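Local coordinates for protein TssK (Serratia sp. FS14, PDB 5Y0E) that serves as a trimeric baseplate component of the bacterial type VI secretion system, probably linking the baseplate to the membrane-spanning complex, at residues Gly40-Leu48 and Gln186-Gln194; Leu262-Leu273 and Phe298-Leu309. All blocks are in the same frame, centred on the assembly; numbering follows the deposited sequence.

Contact 1 (Gly40-Leu48 and Gln186-Gln194)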
loop_
_atom_site.group_PDB
_atom_site.type_symbol
_atom_site.label_atom_id
_atom_site.label_comp_id
_atom_site.label_asym_id
_atom_site.label_seq_id
_atom_site.Cartn_x
_atom_site.Cartn_y
_atom_site.Cartn_z
ATOM N N GLY A 40 3.631 -5.309 14.445
ATOM C CA GLY A 40 5.048 -5.527 14.301
ATOM C C GLY A 40 5.772 -4.207 14.122
ATOM O O GLY A 40 5.213 -3.219 13.642
ATOM N N CYS A 41 7.036 -4.195 14.521
ATOM C CA CYS A 41 7.885 -3.013 14.384
ATOM C C CYS A 41 7.267 -1.837 15.119
ATOM O O CYS A 41 7.155 -0.736 14.585
ATOM C CB CYS A 41 8.138 -2.671 12.913
ATOM S SG CYS A 41 8.796 -4.014 11.929
ATOM N N PHE A 42 6.874 -2.089 16.364
ATOM C CA PHE A 42 6.089 -1.159 17.162
ATOM C C PHE A 42 6.916 -0.078 17.839
ATOM O O PHE A 42 6.335 0.881 18.344
ATOM C CB PHE A 42 5.315 -1.927 18.219
ATOM C CG PHE A 42 6.179 -2.758 19.110
ATOM C CD1 PHE A 42 6.844 -2.197 20.172
ATOM C CD2 PHE A 42 6.314 -4.101 18.895
ATOM C CE1 PHE A 42 7.628 -2.946 20.978
ATOM C CE2 PHE A 42 7.108 -4.854 19.715
ATOM C CZ PHE A 42 7.758 -4.276 20.752
ATOM N N TRP A 43 8.236 -0.215 17.868
ATOM C CA TRP A 43 9.132 0.739 18.494
ATOM C C TRP A 43 9.671 1.713 17.465
ATOM O O TRP A 43 9.735 1.406 16.281
ATOM C CB TRP A 43 10.289 0.018 19.166
ATOM C CG TRP A 43 11.128 -0.719 18.201
ATOM C CD1 TRP A 43 12.288 -0.296 17.634
ATOM C CD2 TRP A 43 10.864 -2.008 17.658
ATOM N NE1 TRP A 43 12.767 -1.246 16.784
ATOM C CE2 TRP A 43 11.917 -2.312 16.787
ATOM C CE3 TRP A 43 9.842 -2.941 17.833
ATOM C CZ2 TRP A 43 11.982 -3.507 16.092
ATOM C CZ3 TRP A 43 9.899 -4.115 17.149
ATOM C CH2 TRP A 43 10.963 -4.397 16.282
ATOM N N GLY A 44 10.049 2.886 17.919
ATOM C CA GLY A 44 10.719 3.851 17.084
ATOM C C GLY A 44 10.270 5.236 17.446
ATOM O O GLY A 44 9.569 5.434 18.428
ATOM N N PHE A 45 10.654 6.202 16.632
ATOM C CA PHE A 45 10.282 7.593 16.825
ATOM C C PHE A 45 9.098 7.959 15.959
ATOM O O PHE A 45 9.022 7.574 14.795
ATOM C CB PHE A 45 11.433 8.546 16.492
ATOM C CG PHE A 45 12.532 8.495 17.466
ATOM C CD1 PHE A 45 12.464 9.218 18.632
ATOM C CD2 PHE A 45 13.624 7.700 17.244
ATOM C CE1 PHE A 45 13.457 9.151 19.550
ATOM C CE2 PHE A 45 14.627 7.630 18.163
ATOM C CZ PHE A 45 14.539 8.357 19.321
ATOM N N LEU A 46 8.181 8.712 16.546
ATOM C CA LEU A 46 7.222 9.496 15.798
ATOM C C LEU A 46 7.779 10.847 15.437
ATOM O O LEU A 46 7.492 11.369 14.369
ATOM C CB LEU A 46 5.959 9.713 16.615
ATOM C CG LEU A 46 5.075 8.511 16.745
ATOM C CD1 LEU A 46 4.222 8.741 17.929
ATOM C CD2 LEU A 46 4.259 8.403 15.488
ATOM N N THR A 47 8.523 11.438 16.352
ATOM C CA THR A 47 9.094 12.753 16.184
ATOM C C THR A 47 10.474 12.749 16.812
ATOM O O THR A 47 10.738 12.012 17.762
ATOM C CB THR A 47 8.222 13.843 16.815
ATOM O OG1 THR A 47 7.960 13.531 18.184
ATOM C CG2 THR A 47 6.929 13.958 16.089
ATOM N N LEU A 48 11.356 13.566 16.257
ATOM C CA LEU A 48 12.742 13.612 16.703
ATOM C C LEU A 48 13.291 14.957 16.279
ATOM O O LEU A 48 13.328 15.250 15.087
ATOM C CB LEU A 48 13.557 12.477 16.095
ATOM C CG LEU A 48 14.970 12.288 16.586
ATOM C CD1 LEU A 48 15.000 12.470 18.061
ATOM C CD2 LEU A 48 15.416 10.919 16.271
ATOM N N GLN A 186 21.915 8.416 7.960
ATOM C CA GLN A 186 21.344 7.401 8.822
ATOM C C GLN A 186 19.939 7.801 9.242
ATOM O O GLN A 186 19.658 8.972 9.496
ATOM C CB GLN A 186 22.225 7.165 10.037
ATOM C CG GLN A 186 23.574 6.578 9.672
ATOM C CD GLN A 186 23.513 5.595 8.504
ATOM O OE1 GLN A 186 23.201 4.420 8.684
ATOM N NE2 GLN A 186 23.833 6.074 7.300
ATOM N N ILE A 187 19.049 6.820 9.261
ATOM C CA ILE A 187 17.641 7.029 9.548
ATOM C C ILE A 187 17.310 6.296 10.837
ATOM O O ILE A 187 17.497 5.086 10.922
ATOM C CB ILE A 187 16.739 6.535 8.407
ATOM C CG1 ILE A 187 17.034 7.318 7.142
ATOM C CG2 ILE A 187 15.297 6.668 8.798
ATOM C CD1 ILE A 187 16.577 6.636 5.906
ATOM N N PRO A 188 16.805 6.975 11.848
ATOM C CA PRO A 188 16.399 6.298 13.078
ATOM C C PRO A 188 15.245 5.349 12.821
ATOM O O PRO A 188 14.523 5.486 11.826
ATOM C CB PRO A 188 15.968 7.453 13.987
ATOM C CG PRO A 188 16.530 8.665 13.372
ATOM C CD PRO A 188 16.616 8.425 11.912
ATOM N N PRO A 189 15.043 4.357 13.680
ATOM C CA PRO A 189 13.802 3.583 13.611
ATOM C C PRO A 189 12.621 4.518 13.787
ATOM O O PRO A 189 12.521 5.232 14.776
ATOM C CB PRO A 189 13.943 2.597 14.768
ATOM C CG PRO A 189 14.906 3.238 15.689
ATOM C CD PRO A 189 15.876 3.944 14.811
ATOM N N MET A 190 11.757 4.549 12.788
ATOM C CA MET A 190 10.732 5.567 12.665
ATOM C C MET A 190 9.363 4.924 12.678
ATOM O O MET A 190 9.152 3.893 12.045
ATOM C CB MET A 190 10.889 6.363 11.386
ATOM C CG MET A 190 12.082 7.281 11.359
ATOM S SD MET A 190 12.175 8.350 12.765
ATOM C CE MET A 190 10.872 9.472 12.372
ATOM N N LEU A 191 8.437 5.520 13.414
ATOM C CA LEU A 191 7.063 5.051 13.355
ATOM C C LEU A 191 6.232 5.809 12.347
ATOM O O LEU A 191 5.212 5.297 11.913
ATOM C CB LEU A 191 6.397 5.132 14.729
ATOM C CG LEU A 191 6.934 4.039 15.631
ATOM C CD1 LEU A 191 6.347 4.118 16.997
ATOM C CD2 LEU A 191 6.693 2.689 15.032
ATOM N N ASN A 192 6.651 6.991 11.939
ATOM C CA ASN A 192 5.968 7.716 10.890
ATOM C C ASN A 192 6.998 8.211 9.891
ATOM O O ASN A 192 7.911 8.946 10.253
ATOM C CB ASN A 192 5.180 8.872 11.475
ATOM C CG ASN A 192 4.370 9.597 10.445
ATOM O OD1 ASN A 192 4.165 9.114 9.361
ATOM N ND2 ASN A 192 3.921 10.772 10.784
ATOM N N CYS A 193 6.828 7.833 8.633
ATOM C CA CYS A 193 7.701 8.342 7.595
ATOM C C CYS A 193 7.771 9.853 7.616
ATOM O O CYS A 193 8.809 10.432 7.296
ATOM C CB CYS A 193 7.232 7.861 6.220
ATOM S SG CYS A 193 7.551 6.131 5.881
ATOM N N GLN A 194 6.697 10.512 8.002
ATOM C CA GLN A 194 6.717 11.961 7.968
ATOM C C GLN A 194 7.509 12.575 9.106
ATOM O O GLN A 194 7.712 13.783 9.104
ATOM C CB GLN A 194 5.294 12.482 7.964
ATOM C CG GLN A 194 4.509 12.027 6.756
ATOM C CD GLN A 194 4.889 12.774 5.496
ATOM O OE1 GLN A 194 5.024 13.985 5.512
ATOM N NE2 GLN A 194 5.052 12.054 4.399
HETATM O O HOH W 1 4.582 12.120 13.284
#
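F45 and M190 form a single parallel beta bridge between the edge strand 44-50 of a three-stranded antiparallel sheet and the loop that leads from strand 180-182 to helix 197-222. The bridge shows how a loop can borrow the edge strand of a sheet for one residue. F45 N donates to P189 O at 2.8 Å, nearly straight at 163°, and F45 O in turn accepts from L191 N, so both polar backbone groups of F45 are spent on the loop. G44, which has no side chain, lets P189 O approach to 3.2 Å from its CA. Apolar groups close in around this bridge. In M190, chi1 (-70°) and chi2 (-52°) set SD 3.8 Å from F45 CB, and the bend at chi3 brings CE to F45 O. L191 reaches toward the backbone of 41-44, its CD1 3.5 Å from F42 O and its CD2 by C41 O and W43 O. L48 CD2 lies over one face of the F45 ring and meets P188 CG at 3.8 Å. Beyond the bridge, a water accepts from N192 ND2 and donates to L46 O, while N192 OD1 takes Q194 N in an Asx turn and also L257 N. Strand 62-68 pairs with 44-50 through a classic bulge at L46 and T47 facing S66, L166 of strand 163-174 touches W43, F45 and P189, and A37 and H38 of the second subunit pack on L46 and L191.

Contact 2 (Leu262-Leu273 and Phe298-Leu309)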
loop_
_atom_site.group_PDB
_atom_site.type_symbol
_atom_site.label_atom_id
_atom_site.label_comp_id
_atom_site.label_asym_id
_atom_site.label_seq_id
_atom_site.Cartn_x
_atom_site.Cartn_y
_atom_site.Cartn_z
ATOM N N LEU A 262 5.389 1.225 3.598
ATOM C CA LEU A 262 5.931 1.817 2.391
ATOM C C LEU A 262 6.952 0.905 1.729
ATOM O O LEU A 262 7.019 0.825 0.500
ATOM C CB LEU A 262 6.552 3.149 2.735
ATOM C CG LEU A 262 7.111 3.922 1.566
ATOM C CD1 LEU A 262 6.028 4.473 0.680
ATOM C CD2 LEU A 262 7.925 5.012 2.145
ATOM N N PHE A 263 7.752 0.217 2.530
ATOM C CA PHE A 263 8.788 -0.633 1.990
ATOM C C PHE A 263 8.180 -1.783 1.213
ATOM O O PHE A 263 8.602 -2.083 0.092
ATOM C CB PHE A 263 9.661 -1.135 3.129
ATOM C CG PHE A 263 10.840 -1.911 2.691
ATOM C CD1 PHE A 263 10.732 -3.258 2.402
ATOM C CD2 PHE A 263 12.082 -1.305 2.594
ATOM C CE1 PHE A 263 11.833 -3.985 1.996
ATOM C CE2 PHE A 263 13.189 -2.029 2.202
ATOM C CZ PHE A 263 13.062 -3.362 1.900
ATOM N N ALA A 264 7.184 -2.440 1.803
ATOM C CA ALA A 264 6.555 -3.574 1.148
ATOM C C ALA A 264 5.990 -3.194 -0.211
ATOM O O ALA A 264 6.043 -3.982 -1.152
ATOM C CB ALA A 264 5.464 -4.132 2.044
ATOM N N ASP A 265 5.455 -1.994 -0.343
ATOM C CA ASP A 265 4.981 -1.589 -1.651
ATOM C C ASP A 265 6.141 -1.395 -2.622
ATOM O O ASP A 265 6.068 -1.812 -3.773
ATOM C CB ASP A 265 4.146 -0.314 -1.540
ATOM C CG ASP A 265 2.743 -0.556 -1.026
ATOM O OD1 ASP A 265 2.313 -1.709 -0.858
ATOM O OD2 ASP A 265 2.040 0.432 -0.795
ATOM N N TRP A 266 7.215 -0.760 -2.175
ATOM C CA TRP A 266 8.300 -0.424 -3.075
ATOM C C TRP A 266 9.100 -1.661 -3.474
ATOM O O TRP A 266 9.574 -1.753 -4.603
ATOM C CB TRP A 266 9.175 0.639 -2.415
ATOM C CG TRP A 266 8.521 1.968 -2.388
ATOM C CD1 TRP A 266 7.259 2.241 -2.740
ATOM C CD2 TRP A 266 9.108 3.214 -2.023
ATOM N NE1 TRP A 266 7.011 3.567 -2.621
ATOM C CE2 TRP A 266 8.135 4.189 -2.180
ATOM C CE3 TRP A 266 10.367 3.598 -1.603
ATOM C CZ2 TRP A 266 8.373 5.525 -1.926
ATOM C CZ3 TRP A 266 10.592 4.929 -1.328
ATOM C CH2 TRP A 266 9.606 5.872 -1.495
ATOM N N LEU A 267 9.212 -2.632 -2.583
ATOM C CA LEU A 267 9.882 -3.869 -2.928
ATOM C C LEU A 267 9.173 -4.582 -4.063
ATOM O O LEU A 267 9.811 -5.065 -5.000
ATOM C CB LEU A 267 9.954 -4.759 -1.708
ATOM C CG LEU A 267 10.510 -6.153 -1.896
ATOM C CD1 LEU A 267 11.945 -6.090 -2.395
ATOM C CD2 LEU A 267 10.441 -6.868 -0.583
ATOM N N GLN A 268 7.847 -4.651 -3.997
ATOM C CA GLN A 268 7.090 -5.272 -5.067
ATOM C C GLN A 268 7.244 -4.492 -6.355
ATOM O O GLN A 268 7.431 -5.077 -7.420
ATOM C CB GLN A 268 5.623 -5.378 -4.677
ATOM C CG GLN A 268 5.316 -6.397 -3.608
ATOM C CD GLN A 268 3.905 -6.236 -3.046
ATOM O OE1 GLN A 268 2.927 -6.556 -3.693
ATOM N NE2 GLN A 268 3.813 -5.722 -1.850
ATOM N N PHE A 269 7.148 -3.176 -6.276
ATOM C CA PHE A 269 7.459 -2.344 -7.416
ATOM C C PHE A 269 8.800 -2.754 -8.027
ATOM O O PHE A 269 8.899 -2.993 -9.225
ATOM C CB PHE A 269 7.451 -0.892 -6.958
ATOM C CG PHE A 269 7.486 0.113 -8.065
ATOM C CD1 PHE A 269 7.334 -0.261 -9.369
ATOM C CD2 PHE A 269 7.687 1.442 -7.781
ATOM C CE1 PHE A 269 7.371 0.653 -10.351
ATOM C CE2 PHE A 269 7.731 2.358 -8.761
ATOM C CZ PHE A 269 7.578 1.963 -10.055
ATOM N N ALA A 270 9.829 -2.899 -7.203
ATOM C CA ALA A 270 11.143 -3.221 -7.732
ATOM C C ALA A 270 11.154 -4.596 -8.377
ATOM O O ALA A 270 11.604 -4.755 -9.514
ATOM C CB ALA A 270 12.191 -3.133 -6.632
ATOM N N THR A 271 10.645 -5.602 -7.683
ATOM C CA THR A 271 10.757 -6.932 -8.246
ATOM C C THR A 271 9.924 -7.096 -9.507
ATOM O O THR A 271 10.289 -7.886 -10.372
ATOM C CB THR A 271 10.395 -7.987 -7.214
ATOM O OG1 THR A 271 9.006 -7.924 -6.897
ATOM C CG2 THR A 271 11.236 -7.805 -5.986
ATOM N N GLU A 272 8.825 -6.363 -9.655
ATOM C CA GLU A 272 8.130 -6.410 -10.937
ATOM C C GLU A 272 8.883 -5.616 -12.005
ATOM O O GLU A 272 8.821 -5.947 -13.182
ATOM C CB GLU A 272 6.692 -5.902 -10.794
ATOM C CG GLU A 272 5.797 -6.154 -12.000
ATOM C CD GLU A 272 4.336 -5.718 -11.803
ATOM O OE1 GLU A 272 3.680 -5.401 -12.800
ATOM O OE2 GLU A 272 3.824 -5.707 -10.664
ATOM N N LEU A 273 9.596 -4.578 -11.607
ATOM C CA LEU A 273 10.365 -3.792 -12.560
ATOM C C LEU A 273 11.516 -4.599 -13.172
ATOM O O LEU A 273 11.832 -4.427 -14.346
ATOM C CB LEU A 273 10.852 -2.535 -11.850
ATOM C CG LEU A 273 11.341 -1.319 -12.607
ATOM C CD1 LEU A 273 10.385 -0.996 -13.664
ATOM C CD2 LEU A 273 11.495 -0.171 -11.648
ATOM N N PHE A 298 16.263 0.769 2.601
ATOM C CA PHE A 298 15.672 1.665 1.619
ATOM C C PHE A 298 16.690 2.077 0.575
ATOM O O PHE A 298 16.343 2.279 -0.594
ATOM C CB PHE A 298 15.078 2.906 2.284
ATOM C CG PHE A 298 13.639 2.753 2.658
ATOM C CD1 PHE A 298 12.641 3.071 1.759
ATOM C CD2 PHE A 298 13.289 2.271 3.897
ATOM C CE1 PHE A 298 11.316 2.906 2.093
ATOM C CE2 PHE A 298 11.977 2.105 4.240
ATOM C CZ PHE A 298 10.980 2.419 3.344
ATOM N N GLY A 299 17.947 2.208 0.981
ATOM C CA GLY A 299 18.970 2.584 0.031
ATOM C C GLY A 299 19.051 1.612 -1.117
ATOM O O GLY A 299 19.122 2.011 -2.268
ATOM N N LYS A 300 18.992 0.329 -0.821
ATOM C CA LYS A 300 19.047 -0.651 -1.885
ATOM C C LYS A 300 17.817 -0.570 -2.756
ATOM O O LYS A 300 17.908 -0.713 -3.973
ATOM C CB LYS A 300 19.200 -2.047 -1.297
ATOM C CG LYS A 300 20.188 -2.084 -0.204
ATOM C CD LYS A 300 21.067 -3.301 -0.256
ATOM C CE LYS A 300 20.360 -4.528 0.239
ATOM N NZ LYS A 300 21.337 -5.438 0.903
ATOM N N LEU A 301 16.662 -0.328 -2.152
ATOM C CA LEU A 301 15.423 -0.264 -2.912
ATOM C C LEU A 301 15.398 0.954 -3.823
ATOM O O LEU A 301 15.032 0.852 -4.997
ATOM C CB LEU A 301 14.243 -0.261 -1.940
ATOM C CG LEU A 301 12.968 -1.033 -2.264
ATOM C CD1 LEU A 301 13.338 -2.420 -2.717
ATOM C CD2 LEU A 301 12.075 -1.115 -1.043
ATOM N N MET A 302 15.797 2.109 -3.306
ATOM C CA MET A 302 15.786 3.304 -4.128
ATOM C C MET A 302 16.693 3.133 -5.331
ATOM O O MET A 302 16.389 3.620 -6.428
ATOM C CB MET A 302 16.214 4.506 -3.297
ATOM C CG MET A 302 15.134 5.054 -2.391
ATOM S SD MET A 302 13.708 5.658 -3.310
ATOM C CE MET A 302 14.376 6.980 -4.294
ATOM N N LEU A 303 17.804 2.430 -5.146
ATOM C CA LEU A 303 18.710 2.167 -6.250
ATOM C C LEU A 303 18.011 1.384 -7.338
ATOM O O LEU A 303 17.977 1.800 -8.495
ATOM C CB LEU A 303 19.925 1.403 -5.743
ATOM C CG LEU A 303 21.318 1.991 -5.856
ATOM C CD1 LEU A 303 22.282 1.014 -5.369
ATOM C CD2 LEU A 303 21.660 2.362 -7.242
ATOM N N LEU A 304 17.452 0.233 -6.978
ATOM C CA LEU A 304 16.735 -0.566 -7.956
ATOM C C LEU A 304 15.688 0.249 -8.703
ATOM O O LEU A 304 15.506 0.082 -9.908
ATOM C CB LEU A 304 16.088 -1.756 -7.267
ATOM C CG LEU A 304 17.067 -2.743 -6.620
ATOM C CD1 LEU A 304 16.287 -3.667 -5.743
ATOM C CD2 LEU A 304 17.842 -3.554 -7.652
ATOM N N LEU A 305 14.982 1.132 -8.010
ATOM C CA LEU A 305 13.924 1.854 -8.690
ATOM C C LEU A 305 14.502 2.891 -9.622
ATOM O O LEU A 305 13.991 3.088 -10.726
ATOM C CB LEU A 305 12.994 2.486 -7.678
ATOM C CG LEU A 305 12.313 1.438 -6.810
ATOM C CD1 LEU A 305 11.626 2.073 -5.606
ATOM C CD2 LEU A 305 11.329 0.655 -7.657
ATOM N N ARG A 306 15.592 3.538 -9.218
ATOM C CA ARG A 306 16.223 4.487 -10.123
ATOM C C ARG A 306 16.806 3.782 -11.339
ATOM O O ARG A 306 16.698 4.286 -12.459
ATOM C CB ARG A 306 17.272 5.304 -9.381
ATOM C CG ARG A 306 16.652 6.180 -8.285
ATOM C CD ARG A 306 17.653 6.979 -7.488
ATOM N NE ARG A 306 17.332 8.400 -7.543
ATOM C CZ ARG A 306 16.993 9.148 -6.497
ATOM N NH1 ARG A 306 16.937 8.624 -5.280
ATOM N NH2 ARG A 306 16.724 10.435 -6.675
ATOM N N GLN A 307 17.386 2.599 -11.161
ATOM C CA GLN A 307 17.905 1.895 -12.318
ATOM C C GLN A 307 16.796 1.553 -13.287
ATOM O O GLN A 307 16.972 1.664 -14.502
ATOM C CB GLN A 307 18.640 0.633 -11.895
ATOM C CG GLN A 307 19.900 0.946 -11.155
ATOM C CD GLN A 307 20.582 -0.286 -10.598
ATOM O OE1 GLN A 307 20.172 -1.427 -10.860
ATOM N NE2 GLN A 307 21.648 -0.063 -9.835
ATOM N N GLY A 308 15.646 1.122 -12.770
ATOM C CA GLY A 308 14.573 0.708 -13.640
ATOM C C GLY A 308 13.881 1.846 -14.336
ATOM O O GLY A 308 13.281 1.637 -15.386
ATOM N N LEU A 309 13.968 3.050 -13.787
ATOM C CA LEU A 309 13.235 4.186 -14.305
ATOM C C LEU A 309 14.101 5.244 -14.963
ATOM O O LEU A 309 13.572 6.075 -15.686
ATOM C CB LEU A 309 12.429 4.832 -13.174
ATOM C CG LEU A 309 11.417 3.885 -12.528
ATOM C CD1 LEU A 309 10.849 4.377 -11.203
ATOM C CD2 LEU A 309 10.313 3.602 -13.514
#
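W266 and L301 interlock as knobs into holes in a buried contact between helices 259-273 and 294-309, whose 262-273 and 298-309 segments run in roughly the same direction, with axes 9.3 Å apart and crossing at 40°. The contact is apolar throughout, and it illustrates how aromatic rings and leucine methyls share the work of joining helices. Its tight part runs from the F263-W266-F298 cluster through L301 to L305. F263 turns its edge to the face of F298, with ring planes at 83° and centroids 5.3 Å apart, and W266 CE3 comes in at the edge of the same ring, 3.9 Å from F298 CE1. Beside the cluster, L301 sits as a knob among F263, W266, L267 and A270: its CD2 stands over one face of the F263 ring, 3.7 Å from the centroid, while CD1 reaches L267 and A270. W266 in turn sits among F298, L301, M302 and L305, and M302 SD makes an oblique Met-aromatic contact with its six-membered ring. One turn on, L305 takes over as the knob; chi1 of -62° and an extended chi2 carry L305 CD2 over a face of the F269 ring, 3.7 Å from F269 CD2. The loose side is confined to L304 and G308 at the solvent-exposed margin. L304 CB meets the buried A270 CB at 4.2 Å, and G308 CA receives the buried L273 CD2 at 3.8 Å, where the absence of a side chain lets the leucine come close. The pair belongs to a four-helix bundle: helix 197-222 covers W266, M302 and L309, helix 229-253 covers F269 and L273, with H244 stacked on F269, and on another flank E272 forms a salt bridge with R243 of the third subunit.

From the N terminus, helix 17-37 leads into segment 40-48, the loop and start of strand 44-50. The chain then builds most of its N-terminal beta structure before returning at 186-194, so contact 1 closes a loop of 137 intervening residues that contains no helix. Helices 197-222 and 229-253 follow, and only then does contact 2 open; its shorter loop, 24 residues, closes between two helices. The two loops lie in series, neither enclosing nor crossing the other. Contact 1 thus ties the loop leaving the six-stranded sheet to the edge of the three-stranded sheet, contact 2 joins two helices of the bundle, and the two meet where C193 packs on L262, at the beta-to-helical junction.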